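Local atomic coordinates of glycoside hydrolase family 16 protein (PDB entry 6T2N), a protein that probably hydrolyses internal beta-galactosidic linkages of mucin O-glycans, acting as an endo-beta-galactosidase of glycoside hydrolase family 16. Residues K68-E73 / V135-T140; W165-N170 / P266-L271; G178-L183 / N261-P266. All coordinates share one frame; numbering follows the deposited sequence.

Contact 1 of 3, residues K68-E73 / V135-T140; sequences KKWKPE and VTTIKT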
loop_
_atom_site.group_PDB
_atom_site.type_symbol
_atom_site.label_atom_id
_atom_site.label_comp_id
_atom_site.label_asym_id
_atom_site.label_seq_id
_atom_site.Cartn_x
_atom_site.Cartn_y
_atom_site.Cartn_z
ATOM N N LYS A 68 6.660 15.584 -6.774
ATOM C CA LYS A 68 7.984 15.221 -6.227
ATOM C C LYS A 68 7.730 14.296 -5.026
ATOM O O LYS A 68 8.701 13.728 -4.543
ATOM C CB LYS A 68 8.770 16.494 -5.885
ATOM C CG LYS A 68 8.616 16.903 -4.423
ATOM C CD LYS A 68 8.827 18.363 -3.998
ATOM C CE LYS A 68 8.779 18.446 -2.477
ATOM N NZ LYS A 68 8.481 19.800 -1.965
ATOM N N LYS A 69 6.480 14.101 -4.598
ATOM C CA LYS A 69 6.137 13.131 -3.516
ATOM C C LYS A 69 5.283 11.917 -3.968
ATOM O O LYS A 69 5.431 10.819 -3.365
ATOM C CB LYS A 69 5.430 13.902 -2.407
ATOM C CG LYS A 69 6.403 14.513 -1.432
ATOM C CD LYS A 69 5.742 15.070 -0.214
ATOM C CE LYS A 69 6.619 16.117 0.422
ATOM N NZ LYS A 69 5.982 16.655 1.637
ATOM N N TRP A 70 4.380 12.092 -4.930
ATOM C CA TRP A 70 3.467 11.032 -5.407
ATOM C C TRP A 70 3.435 11.019 -6.928
ATOM O O TRP A 70 3.587 12.083 -7.529
ATOM C CB TRP A 70 2.078 11.254 -4.851
ATOM C CG TRP A 70 2.066 11.548 -3.391
ATOM C CD1 TRP A 70 1.994 12.776 -2.802
ATOM C CD2 TRP A 70 2.121 10.588 -2.330
ATOM N NE1 TRP A 70 1.955 12.648 -1.445
ATOM C CE2 TRP A 70 2.056 11.315 -1.122
ATOM C CE3 TRP A 70 2.228 9.190 -2.280
ATOM C CZ2 TRP A 70 2.115 10.690 0.128
ATOM C CZ3 TRP A 70 2.247 8.574 -1.046
ATOM C CH2 TRP A 70 2.179 9.317 0.141
ATOM N N LYS A 71 3.248 9.842 -7.514
ATOM C CA LYS A 71 3.005 9.691 -8.957
ATOM C C LYS A 71 1.822 8.769 -9.105
ATOM O O LYS A 71 1.579 7.942 -8.242
ATOM C CB LYS A 71 4.257 9.271 -9.716
ATOM C CG LYS A 71 5.271 10.396 -9.770
ATOM C CD LYS A 71 6.435 10.073 -10.671
ATOM C CE LYS A 71 7.598 11.034 -10.500
ATOM N NZ LYS A 71 7.327 12.342 -11.146
ATOM N N PRO A 72 0.984 9.015 -10.132
ATOM C CA PRO A 72 -0.183 8.189 -10.390
ATOM C C PRO A 72 0.348 6.887 -10.989
ATOM O O PRO A 72 1.251 6.941 -11.793
ATOM C CB PRO A 72 -0.987 9.024 -11.428
ATOM C CG PRO A 72 0.077 9.752 -12.190
ATOM C CD PRO A 72 1.084 10.116 -11.118
ATOM N N GLU A 73 -0.226 5.767 -10.607
ATOM C CA GLU A 73 -0.067 4.549 -11.420
ATOM C C GLU A 73 -1.028 4.761 -12.570
ATOM O O GLU A 73 -2.068 5.344 -12.292
ATOM C CB GLU A 73 -0.423 3.292 -10.625
ATOM C CG GLU A 73 0.406 3.028 -9.382
ATOM C CD GLU A 73 0.343 1.558 -9.006
ATOM O OE1 GLU A 73 -0.782 1.120 -8.732
ATOM O OE2 GLU A 73 1.398 0.856 -9.052
ATOM N N VAL A 135 -1.525 6.064 -6.174
ATOM C CA VAL A 135 -0.251 6.832 -6.096
ATOM C C VAL A 135 0.841 5.914 -5.564
ATOM O O VAL A 135 0.549 5.074 -4.693
ATOM C CB VAL A 135 -0.381 8.095 -5.224
ATOM C CG1 VAL A 135 -1.170 9.174 -5.932
ATOM C CG2 VAL A 135 -0.966 7.801 -3.851
ATOM N N THR A 136 2.065 6.137 -6.011
ATOM C CA THR A 136 3.216 5.284 -5.655
ATOM C C THR A 136 4.388 6.210 -5.375
ATOM O O THR A 136 4.537 7.235 -6.108
ATOM C CB THR A 136 3.490 4.300 -6.795
ATOM O OG1 THR A 136 4.699 3.586 -6.523
ATOM C CG2 THR A 136 3.570 5.010 -8.138
ATOM N N THR A 137 5.198 5.859 -4.386
ATOM C CA THR A 137 6.436 6.613 -4.100
ATOM C C THR A 137 7.590 5.966 -4.869
ATOM O O THR A 137 8.712 6.422 -4.692
ATOM C CB THR A 137 6.633 6.758 -2.587
ATOM O OG1 THR A 137 7.128 5.541 -2.015
ATOM C CG2 THR A 137 5.352 7.198 -1.903
ATOM N N ILE A 138 7.313 4.977 -5.723
ATOM C CA ILE A 138 8.378 4.080 -6.278
ATOM C C ILE A 138 9.549 4.975 -6.645
ATOM O O ILE A 138 10.673 4.632 -6.243
ATOM C CB ILE A 138 7.909 3.190 -7.459
ATOM C CG1 ILE A 138 8.912 2.056 -7.754
ATOM C CG2 ILE A 138 7.605 4.011 -8.691
ATOM C CD1 ILE A 138 8.541 1.128 -8.906
ATOM N N LYS A 139 9.242 6.129 -7.230
ATOM C CA LYS A 139 10.223 7.037 -7.875
ATOM C C LYS A 139 10.464 8.295 -7.039
ATOM O O LYS A 139 11.235 9.132 -7.475
ATOM C CB LYS A 139 9.737 7.427 -9.275
ATOM C CG LYS A 139 10.193 6.451 -10.349
ATOM C CD LYS A 139 9.752 6.740 -11.754
ATOM C CE LYS A 139 10.227 5.624 -12.662
ATOM N NZ LYS A 139 9.763 5.795 -14.058
ATOM N N THR A 140 9.860 8.425 -5.872
ATOM C CA THR A 140 9.922 9.699 -5.129
ATOM C C THR A 140 10.604 9.479 -3.781
ATOM O O THR A 140 11.486 10.274 -3.444
ATOM C CB THR A 140 8.516 10.290 -5.064
ATOM O OG1 THR A 140 7.672 9.516 -4.208
ATOM C CG2 THR A 140 7.905 10.352 -6.447
#
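Lys-71 and Thr-136 form the hydrogen-bonded step of a very short antiparallel pairing that joins strand 71-72 to the end of strand 127-136 in the mixed sheet. Two backbone bonds define it: Thr-136 N to Lys-71 O at 2.9 Å and the return bond Lys-71 N to Thr-136 O at 3.2 Å. The next step, Pro-72 opposite Val-135, is a non-hydrogen-bonded pair. On the Val-135 side, Trp-70 turns its indole beside its own backbone N (chi1 -47°), which brings CE3 to 3.8 Å from Val-135 CG2. The neighbouring ring atom CZ3 meets Thr-137 CG2 at 3.5 Å, with both side chains pointing the same way. Asp-58 accepts from the indole NE1, while Trp-56 and Phe-60 add aromatic neighbours. The pairing lies in the beta-sandwich, the jelly roll of family 16, where strand 127-136 also pairs with strand 267-275. At the end of the strand the chain bends in an ST turn, although Thr-137 is still bonded to Leu-269: Thr-136 OG1, anti to the backbone N (chi1 173°), accepts from Ile-138 N at 3.1 Å. The methyl branch CG2 of Thr-136 instead lies 3.9 Å from Glu-73 CG, the two side chains crossing nearly at right angles. After the turn, Thr-140 OG1 donates to Lys-69 O at 2.7 Å, approaching from above the carbonyl plane, 66° out of it.

Contact 2 of 3, residues W165-N170 / P266-L271; sequences WLLGKN and PFYLIL
Trp-165 and Ile-270 make the closely packed end of this antiparallel pairing, their side chains running side by side in the same direction. Ile-270 CD1 sits over one face of the indole, 3.8 Å from the centroid of the six-membered ring and nearer the ring's periphery than its middle. Between the same two residues the backbones exchange two bonds, Trp-165 N to Ile-270 O at 3.0 Å and Ile-270 N to Trp-165 O at 2.7 Å, and the indole NE1 is hydrogen-bonded to Asn-272 OD1. Leu-167 and Tyr-268 continue the same face; Leu-167 CB lies off-centre against the phenol ring, 3.6 Å from Tyr-268 CZ. The phenol is carried there by a chi1 of 62°, with CG flanked by both backbone branches. Strands 160-168 and 267-275, whose short segments run antiparallel, with 149° between their N-to-C directions, are neighbours in the jelly-roll sheet of the family 16 fold, and Trp-165 and Leu-167 also touch Glu-179 on the adjoining strand. The reverse face holds Leu-166, Leu-269 and Phe-267. There Gly-168 CA lies over the centre of the Phe-267 ring, only 2° off its normal, a CH-pi contact across a non-hydrogen-bonded pair. Packing thins at the exposed end: Lys-169 keeps a backbone bond from its N to Pro-266 O (2.8 Å), but its CE approaches Tyr-268 CD2 no closer than 4.4 Å.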
loop_
_atom_site.group_PDB
_atom_site.type_symbol
_atom_site.label_atom_id
_atom_site.label_comp_id
_atom_site.label_asym_id
_atom_site.label_seq_id
_atom_site.Cartn_x
_atom_site.Cartn_y
_atom_site.Cartn_z
ATOM N N TRP A 165 -0.136 0.027 1.299
ATOM C CA TRP A 165 0.860 -1.059 1.242
ATOM C C TRP A 165 2.173 -0.637 0.574
ATOM O O TRP A 165 2.216 0.377 -0.101
ATOM C CB TRP A 165 0.193 -2.255 0.604
ATOM C CG TRP A 165 -0.253 -1.988 -0.780
ATOM C CD1 TRP A 165 -1.213 -1.114 -1.166
ATOM C CD2 TRP A 165 0.224 -2.618 -1.976
ATOM N NE1 TRP A 165 -1.333 -1.140 -2.520
ATOM C CE2 TRP A 165 -0.478 -2.058 -3.043
ATOM C CE3 TRP A 165 1.189 -3.586 -2.254
ATOM C CZ2 TRP A 165 -0.258 -2.428 -4.358
ATOM C CZ3 TRP A 165 1.395 -3.961 -3.556
ATOM C CH2 TRP A 165 0.674 -3.389 -4.595
ATOM N N LEU A 166 3.234 -1.369 0.909
ATOM C CA LEU A 166 4.644 -1.140 0.494
ATOM C C LEU A 166 5.230 -2.436 -0.096
ATOM O O LEU A 166 4.894 -3.513 0.386
ATOM C CB LEU A 166 5.453 -0.713 1.717
ATOM C CG LEU A 166 4.886 0.465 2.510
ATOM C CD1 LEU A 166 4.022 0.025 3.696
ATOM C CD2 LEU A 166 6.005 1.370 2.980
ATOM N N LEU A 167 6.027 -2.275 -1.150
ATOM C CA LEU A 167 6.787 -3.305 -1.903
ATOM C C LEU A 167 8.272 -2.968 -1.762
ATOM O O LEU A 167 8.601 -1.756 -1.889
ATOM C CB LEU A 167 6.422 -3.242 -3.390
ATOM C CG LEU A 167 5.083 -3.851 -3.804
ATOM C CD1 LEU A 167 4.657 -3.373 -5.203
ATOM C CD2 LEU A 167 5.138 -5.368 -3.731
ATOM N N GLY A 168 9.120 -3.997 -1.537
ATOM C CA GLY A 168 10.589 -3.900 -1.297
ATOM C C GLY A 168 11.340 -3.840 -2.670
ATOM O O GLY A 168 10.988 -4.557 -3.675
ATOM N N LYS A 169 12.255 -2.849 -2.747
ATOM C CA LYS A 169 13.051 -2.621 -3.987
ATOM C C LYS A 169 14.422 -3.167 -3.638
ATOM O O LYS A 169 15.017 -2.677 -2.673
ATOM C CB LYS A 169 13.069 -1.165 -4.486
ATOM C CG LYS A 169 13.713 -0.969 -5.868
ATOM C CD LYS A 169 14.078 0.470 -6.189
ATOM C CE LYS A 169 12.865 1.375 -6.081
ATOM N NZ LYS A 169 13.148 2.604 -5.305
ATOM N N ASN A 170 14.837 -4.182 -4.393
ATOM C CA ASN A 170 16.000 -5.070 -4.130
ATOM C C ASN A 170 16.127 -6.013 -5.333
ATOM O O ASN A 170 15.347 -5.917 -6.255
ATOM C CB ASN A 170 15.945 -5.760 -2.730
ATOM C CG ASN A 170 14.585 -6.643 -2.579
ATOM O OD1 ASN A 170 14.188 -7.353 -3.524
ATOM N ND2 ASN A 170 13.893 -6.562 -1.464
ATOM N N PRO A 266 15.041 -1.243 1.338
ATOM C CA PRO A 266 14.032 -0.185 1.256
ATOM C C PRO A 266 12.754 -0.648 0.540
ATOM O O PRO A 266 12.753 -1.534 -0.365
ATOM C CB PRO A 266 14.767 0.937 0.527
ATOM C CG PRO A 266 15.795 0.225 -0.311
ATOM C CD PRO A 266 16.218 -0.982 0.495
ATOM N N PHE A 267 11.665 -0.046 0.994
ATOM C CA PHE A 267 10.274 -0.347 0.555
ATOM C C PHE A 267 9.598 0.930 0.027
ATOM O O PHE A 267 9.747 1.993 0.682
ATOM C CB PHE A 267 9.548 -0.974 1.748
ATOM C CG PHE A 267 9.575 -2.473 1.784
ATOM C CD1 PHE A 267 10.701 -3.138 2.183
ATOM C CD2 PHE A 267 8.475 -3.206 1.407
ATOM C CE1 PHE A 267 10.727 -4.524 2.220
ATOM C CE2 PHE A 267 8.488 -4.585 1.444
ATOM C CZ PHE A 267 9.624 -5.247 1.849
ATOM N N TYR A 268 8.870 0.871 -1.094
ATOM C CA TYR A 268 8.113 2.074 -1.577
ATOM C C TYR A 268 6.628 1.898 -1.296
ATOM O O TYR A 268 6.169 0.776 -1.051
ATOM C CB TYR A 268 8.401 2.460 -3.024
ATOM C CG TYR A 268 8.016 1.394 -3.993
ATOM C CD1 TYR A 268 6.711 1.308 -4.422
ATOM C CD2 TYR A 268 8.936 0.445 -4.433
ATOM C CE1 TYR A 268 6.324 0.324 -5.315
ATOM C CE2 TYR A 268 8.561 -0.574 -5.302
ATOM C CZ TYR A 268 7.244 -0.629 -5.743
ATOM O OH TYR A 268 6.783 -1.586 -6.604
ATOM N N LEU A 269 5.947 3.037 -1.193
ATOM C CA LEU A 269 4.570 3.124 -0.647
ATOM C C LEU A 269 3.553 3.300 -1.772
ATOM O O LEU A 269 3.829 4.029 -2.753
ATOM C CB LEU A 269 4.445 4.276 0.341
ATOM C CG LEU A 269 3.023 4.497 0.863
ATOM C CD1 LEU A 269 2.475 3.271 1.577
ATOM C CD2 LEU A 269 2.943 5.724 1.783
ATOM N N ILE A 270 2.417 2.624 -1.608
ATOM C CA ILE A 270 1.248 2.697 -2.520
ATOM C C ILE A 270 -0.010 2.964 -1.721
ATOM O O ILE A 270 -0.243 2.198 -0.739
ATOM C CB ILE A 270 1.058 1.396 -3.276
ATOM C CG1 ILE A 270 2.270 1.084 -4.134
ATOM C CG2 ILE A 270 -0.194 1.521 -4.091
ATOM C CD1 ILE A 270 2.021 -0.083 -5.062
ATOM N N LEU A 271 -0.786 3.948 -2.201
ATOM C CA LEU A 271 -2.161 4.270 -1.738
ATOM C C LEU A 271 -3.094 4.084 -2.935
ATOM O O LEU A 271 -2.846 4.698 -3.963
ATOM C CB LEU A 271 -2.152 5.703 -1.218
ATOM C CG LEU A 271 -1.034 6.035 -0.229
ATOM C CD1 LEU A 271 -1.108 7.480 0.189
ATOM C CD2 LEU A 271 -1.134 5.186 1.003
#

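Contact 3 of 3, residues G178-L183 / N261-P266; sequences GEIDML and NPFRTP
The Phe-263 ring, reaching from its loop toward strand 179-181, carries its own neighbour Pro-262 on one face, with CG 4.1 Å above the plane and away from the ring's middle, while Ile-180 CG1, Glu-179 N and Gly-178 CA approach obliquely. Its nearest atom CE1 lies 3.8 Å from Ile-180 CG1. The aliphatic and aromatic chains run antiparallel past one another; Ile-180 sends CG1 to the ring by placing it beside its backbone N (chi1 -50°). Pro-262 CB adds a looser touch, 4.1 Å from Gly-178 N. Within the loop, Thr-265 OG1 donates to Pro-262 O at 2.9 Å. From Glu-179 the chain reads Glu-Ile-Asp-Met-Leu-Glu, running over strand 179-181, a corner at Met-182 and strand 183-184, with Met-182 and Leu-183 both opposite Ile-164, a classic beta bulge. This matches the family 16 signature; in relatives the catalytic acids lie on this motif, and the same is probable here. Ile-180 also touches Met-229 of the other sheet, which places it in the sandwich core. Glu-179 OE1 bonds to Trp-174 NE1 and Asp-181 OD2 to His-198 NE2. No hydrogen bond crosses the segments, which implies that loop and motif strand meet mainly by apolar packing.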
loop_
_atom_site.group_PDB
_atom_site.type_symbol
_atom_site.label_atom_id
_atom_site.label_comp_id
_atom_site.label_asym_id
_atom_site.label_seq_id
_atom_site.Cartn_x
_atom_site.Cartn_y
_atom_site.Cartn_z
ATOM N N GLY A 178 9.506 -8.894 -1.024
ATOM C CA GLY A 178 8.712 -8.409 0.140
ATOM C C GLY A 178 7.517 -7.467 -0.160
ATOM O O GLY A 178 7.544 -6.665 -1.107
ATOM N N GLU A 179 6.507 -7.561 0.693
ATOM C CA GLU A 179 5.270 -6.779 0.644
ATOM C C GLU A 179 4.710 -6.639 2.058
ATOM O O GLU A 179 4.420 -7.657 2.705
ATOM C CB GLU A 179 4.237 -7.437 -0.266
ATOM C CG GLU A 179 3.182 -6.413 -0.746
ATOM C CD GLU A 179 1.919 -6.997 -1.374
ATOM O OE1 GLU A 179 2.034 -7.811 -2.349
ATOM O OE2 GLU A 179 0.846 -6.715 -0.828
ATOM N N ILE A 180 4.479 -5.395 2.465
ATOM C CA ILE A 180 3.904 -4.982 3.781
ATOM C C ILE A 180 2.576 -4.274 3.496
ATOM O O ILE A 180 2.613 -3.165 2.973
ATOM C CB ILE A 180 4.893 -4.053 4.502
ATOM C CG1 ILE A 180 6.297 -4.652 4.522
ATOM C CG2 ILE A 180 4.410 -3.684 5.890
ATOM C CD1 ILE A 180 7.334 -3.628 4.844
ATOM N N ASP A 181 1.479 -4.951 3.799
ATOM C CA ASP A 181 0.083 -4.513 3.647
ATOM C C ASP A 181 -0.402 -3.915 4.971
ATOM O O ASP A 181 -0.892 -4.716 5.828
ATOM C CB ASP A 181 -0.746 -5.749 3.279
ATOM C CG ASP A 181 -0.249 -6.460 2.004
ATOM O OD1 ASP A 181 0.599 -5.852 1.312
ATOM O OD2 ASP A 181 -0.805 -7.542 1.678
ATOM N N MET A 182 -0.266 -2.594 5.176
ATOM C CA MET A 182 -0.720 -1.974 6.460
ATOM C C MET A 182 -2.260 -2.094 6.522
ATOM O O MET A 182 -2.803 -2.517 7.603
ATOM C CB MET A 182 -0.232 -0.528 6.650
ATOM C CG MET A 182 1.248 -0.338 6.360
ATOM S SD MET A 182 1.902 1.383 6.500
ATOM C CE MET A 182 0.920 2.051 7.859
ATOM N N LEU A 183 -2.939 -1.835 5.391
ATOM C CA LEU A 183 -4.413 -1.990 5.285
ATOM C C LEU A 183 -4.815 -2.666 3.979
ATOM O O LEU A 183 -4.387 -2.200 2.909
ATOM C CB LEU A 183 -5.091 -0.619 5.366
ATOM C CG LEU A 183 -6.528 -0.569 4.838
ATOM C CD1 LEU A 183 -7.460 -1.344 5.756
ATOM C CD2 LEU A 183 -6.990 0.866 4.688
ATOM N N ASN A 261 17.226 -11.842 3.769
ATOM C CA ASN A 261 16.186 -10.934 4.355
ATOM C C ASN A 261 15.672 -9.828 3.427
ATOM O O ASN A 261 16.275 -8.763 3.311
ATOM C CB ASN A 261 16.635 -10.266 5.653
ATOM C CG ASN A 261 15.580 -10.484 6.706
ATOM O OD1 ASN A 261 15.806 -11.228 7.680
ATOM N ND2 ASN A 261 14.398 -9.968 6.428
ATOM N N PRO A 262 14.452 -9.977 2.859
ATOM C CA PRO A 262 13.856 -8.924 2.058
ATOM C C PRO A 262 13.357 -7.715 2.872
ATOM O O PRO A 262 13.098 -6.654 2.256
ATOM C CB PRO A 262 12.696 -9.695 1.435
ATOM C CG PRO A 262 12.238 -10.592 2.516
ATOM C CD PRO A 262 13.551 -11.131 3.001
ATOM N N PHE A 263 13.216 -7.858 4.191
ATOM C CA PHE A 263 12.640 -6.807 5.072
ATOM C C PHE A 263 13.713 -5.878 5.656
ATOM O O PHE A 263 13.376 -5.029 6.502
ATOM C CB PHE A 263 11.782 -7.471 6.149
ATOM C CG PHE A 263 10.520 -8.054 5.571
ATOM C CD1 PHE A 263 9.672 -7.248 4.806
ATOM C CD2 PHE A 263 10.170 -9.374 5.800
ATOM C CE1 PHE A 263 8.508 -7.747 4.273
ATOM C CE2 PHE A 263 9.006 -9.881 5.254
ATOM C CZ PHE A 263 8.185 -9.061 4.488
ATOM N N ARG A 264 14.970 -6.022 5.230
ATOM C CA ARG A 264 16.062 -5.067 5.584
ATOM C C ARG A 264 16.539 -4.419 4.277
ATOM O O ARG A 264 17.719 -4.175 4.103
ATOM C CB ARG A 264 17.200 -5.773 6.345
ATOM C CG ARG A 264 16.760 -6.619 7.541
ATOM C CD ARG A 264 17.924 -7.273 8.316
ATOM N NE ARG A 264 17.574 -7.741 9.683
ATOM C CZ ARG A 264 17.841 -8.955 10.199
ATOM N NH1 ARG A 264 18.511 -9.855 9.485
ATOM N NH2 ARG A 264 17.407 -9.278 11.424
ATOM N N THR A 265 15.629 -4.196 3.354
ATOM C CA THR A 265 15.888 -3.415 2.131
ATOM C C THR A 265 14.867 -2.302 2.158
ATOM O O THR A 265 13.935 -2.364 2.958
ATOM C CB THR A 265 15.864 -4.312 0.885
ATOM O OG1 THR A 265 14.568 -4.855 0.588
ATOM C CG2 THR A 265 16.855 -5.440 1.069
ATOM N N PRO A 266 15.041 -1.243 1.338
ATOM C CA PRO A 266 14.032 -0.185 1.256
ATOM C C PRO A 266 12.754 -0.648 0.540
ATOM O O PRO A 266 12.753 -1.534 -0.365
ATOM C CB PRO A 266 14.767 0.937 0.527
ATOM C CG PRO A 266 15.795 0.225 -0.311
ATOM C CD PRO A 266 16.218 -0.982 0.495
#

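All three contacts reach the same mixed sheet of the family 16 sandwich. Going across it, strand 71-72 pairs with 127-136, then come 267-275, 160-168 and 179-181. Contacts 1 and 2 have centres about 11 Å apart and share the border between strands 127-136 and 267-275, where Thr-137 N lies 2.8 Å from Leu-269 O. Contacts 2 and 3, whose centres are about 7 Å apart, share Pro-266, and Leu-166 N lies 2.8 Å from Ile-180 O. Contacts 1 and 3 do not touch; their centres are about 17 Å apart. Along the chain, contact 1 closes before contact 2 opens, and contact 3 is nested inside contact 2. Through these neighbouring strands, strand 71-72 is connected to strand 179-181, on which the family motif begins.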